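Local coordinates for peptidoglycan-recognition protein LB (Drosophila melanogaster, PDB 7NSZ) that hydrolyses the amide bond between N-acetylmuramoyl and L-alanine in bacterial peptidoglycan with a zinc ion, probably scavenging immune-active peptidoglycan in innate immunity, at residues Ala38-Ile43 with Lys150-Arg155. The protein carries 1 engineered substitution. Numbering follows the deposited sequence.
Sequences APYVII and KLLGHR. With ZN (zinc ion), chain B.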
loop_
_atom_site.group_PDB
_atom_site.type_symbol
_atom_site.label_atom_id
_atom_site.label_comp_id
_atom_site.label_asym_id
_atom_site.label_seq_id
_atom_site.Cartn_x
_atom_site.Cartn_y
_atom_site.Cartn_z
ATOM N N ALA A 38 2.405 12.731 -5.352
ATOM C CA ALA A 38 1.067 12.111 -5.266
ATOM C C ALA A 38 0.221 12.857 -4.247
ATOM O O ALA A 38 0.642 13.055 -3.128
ATOM C CB ALA A 38 1.194 10.688 -4.829
ATOM N N PRO A 39 -1.008 13.257 -4.609
ATOM C CA PRO A 39 -1.853 13.956 -3.660
ATOM C C PRO A 39 -2.606 13.037 -2.707
ATOM O O PRO A 39 -3.160 13.564 -1.774
ATOM C CB PRO A 39 -2.813 14.733 -4.581
ATOM C CG PRO A 39 -2.892 13.908 -5.804
ATOM C CD PRO A 39 -1.489 13.375 -6.000
ATOM N N TYR A 40 -2.606 11.706 -2.945
ATOM C CA TYR A 40 -3.290 10.736 -2.069
ATOM C C TYR A 40 -2.384 9.583 -1.681
ATOM O O TYR A 40 -1.499 9.138 -2.446
ATOM C CB TYR A 40 -4.505 10.139 -2.763
ATOM C CG TYR A 40 -5.558 11.165 -3.094
ATOM C CD1 TYR A 40 -5.556 11.803 -4.319
ATOM C CD2 TYR A 40 -6.477 11.571 -2.130
ATOM C CE1 TYR A 40 -6.506 12.770 -4.625
ATOM C CE2 TYR A 40 -7.429 12.536 -2.421
ATOM C CZ TYR A 40 -7.432 13.127 -3.654
ATOM O OH TYR A 40 -8.418 14.065 -3.865
ATOM N N VAL A 41 -2.662 9.090 -0.489
ATOM C CA VAL A 41 -2.129 7.810 0.028
ATOM C C VAL A 41 -3.341 6.953 0.333
ATOM O O VAL A 41 -4.215 7.397 1.107
ATOM C CB VAL A 41 -1.233 7.990 1.253
ATOM C CG1 VAL A 41 -0.805 6.661 1.821
ATOM C CG2 VAL A 41 -0.051 8.878 0.969
ATOM N N ILE A 42 -3.399 5.767 -0.260
ATOM C CA ILE A 42 -4.535 4.832 -0.035
ATOM C C ILE A 42 -4.003 3.626 0.696
ATOM O O ILE A 42 -3.064 2.946 0.237
ATOM C CB ILE A 42 -5.213 4.375 -1.323
ATOM C CG1 ILE A 42 -5.421 5.497 -2.319
ATOM C CG2 ILE A 42 -6.471 3.594 -1.044
ATOM C CD1 ILE A 42 -6.285 6.573 -1.854
ATOM N N ILE A 43 -4.620 3.300 1.813
ATOM C CA ILE A 43 -4.249 2.140 2.644
ATOM C C ILE A 43 -5.126 0.945 2.353
ATOM O O ILE A 43 -6.361 1.085 2.235
ATOM C CB ILE A 43 -4.309 2.489 4.153
ATOM C CG1 ILE A 43 -3.462 3.709 4.489
ATOM C CG2 ILE A 43 -3.959 1.304 4.996
ATOM C CD1 ILE A 43 -1.999 3.586 4.152
ATOM N N LYS A 150 -3.753 13.722 1.123
ATOM C CA LYS A 150 -4.936 13.177 1.812
ATOM C C LYS A 150 -4.771 11.676 1.996
ATOM O O LYS A 150 -4.411 10.972 0.994
ATOM C CB LYS A 150 -6.230 13.471 1.073
ATOM C CG LYS A 150 -6.585 14.949 1.128
ATOM C CD LYS A 150 -7.717 15.342 0.208
ATOM C CE LYS A 150 -7.941 16.833 0.232
ATOM N NZ LYS A 150 -7.107 17.527 -0.783
ATOM N N LEU A 151 -5.011 11.181 3.186
ATOM C CA LEU A 151 -4.937 9.756 3.548
ATOM C C LEU A 151 -6.338 9.145 3.524
ATOM O O LEU A 151 -7.253 9.680 4.236
ATOM C CB LEU A 151 -4.257 9.614 4.926
ATOM C CG LEU A 151 -4.152 8.191 5.449
ATOM C CD1 LEU A 151 -3.027 7.458 4.717
ATOM C CD2 LEU A 151 -3.904 8.224 6.942
ATOM N N LEU A 152 -6.493 8.018 2.810
ATOM C CA LEU A 152 -7.801 7.322 2.686
ATOM C C LEU A 152 -7.618 5.825 2.835
ATOM O O LEU A 152 -6.521 5.319 2.620
ATOM C CB LEU A 152 -8.394 7.575 1.296
ATOM C CG LEU A 152 -8.629 9.003 0.882
ATOM C CD1 LEU A 152 -8.946 9.058 -0.623
ATOM C CD2 LEU A 152 -9.758 9.644 1.693
ATOM N N GLY A 153 -8.628 5.115 3.264
ATOM C CA GLY A 153 -8.702 3.676 3.083
ATOM C C GLY A 153 -9.414 3.364 1.784
ATOM O O GLY A 153 -10.235 4.141 1.288
ATOM N N HIS A 154 -9.108 2.214 1.231
ATOM C CA HIS A 154 -9.763 1.739 -0.005
ATOM C C HIS A 154 -11.287 1.813 0.062
ATOM O O HIS A 154 -11.880 2.254 -0.913
ATOM C CB HIS A 154 -9.258 0.342 -0.268
ATOM C CG HIS A 154 -9.571 -0.255 -1.600
ATOM N ND1 HIS A 154 -9.189 -1.519 -1.926
ATOM C CD2 HIS A 154 -10.343 0.152 -2.626
ATOM C CE1 HIS A 154 -9.663 -1.831 -3.115
ATOM N NE2 HIS A 154 -10.325 -0.827 -3.592
ATOM N N ARG A 155 -11.857 1.472 1.214
ATOM C CA ARG A 155 -13.336 1.431 1.377
ATOM C C ARG A 155 -13.918 2.824 1.147
ATOM O O ARG A 155 -15.155 2.873 0.964
ATOM C CB ARG A 155 -13.681 0.905 2.763
ATOM C CG ARG A 155 -13.148 1.737 3.906
ATOM C CD ARG A 155 -13.827 1.457 5.248
ATOM N NE ARG A 155 -13.614 0.072 5.619
ATOM C CZ ARG A 155 -14.188 -0.526 6.662
ATOM N NH1 ARG A 155 -14.918 0.205 7.488
ATOM N NH2 ARG A 155 -14.003 -1.796 6.909
HETATM ZN ZN ZN B . -7.731 -2.535 -0.871
#
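V41 and I43 exchange backbone hydrogen bonds with K150, L152 and H154 in a parallel beta ladder, the pairing of strand 38-45 with edge strand 149-153 in the mixed sheet of the amidase 2 (PGRP) fold. Four parallel bridges, Y40-K150 to I43-G153, and a strand angle of 23° define it. Five backbone hydrogen bonds, from K150 N to P39 O at one end to H154 N to I43 O at the other (3.1 Å), stitch it together.

The tight part is the buried face of V41, I43 and L151. L151 turns CG away from its own amide nitrogen (chi1 178°), which places CD1 3.7 Å from V41 CG1 and 3.8 Å from I43 CG1, one methyl serving both neighbours; L151 also touches W174, in a loop, and I43 touches I171 of helix 165-171. On the other face, L152 CD1 touches I42 CD1 and Y40 CD2, each at 3.8 Å.

Toward K150 the contact opens to solvent, though the atoms still touch: K150 is exposed and Y40 partly so. There the Y40 ring lies alongside the lysine chain, CD2 3.7 Å from K150 CB, meeting it obliquely. Were Y40 reduced to alanine, the aliphatic part of K150 and the L152 methyl would probably lose their ring neighbour, leaving a gap beside them.

The ladder's last bond holds the backbone of H154 beside I43, consistent with placing its ring at the zinc, which H44 and C162 also bind: H154 ND1 coordinates the metal at 2.1 Å.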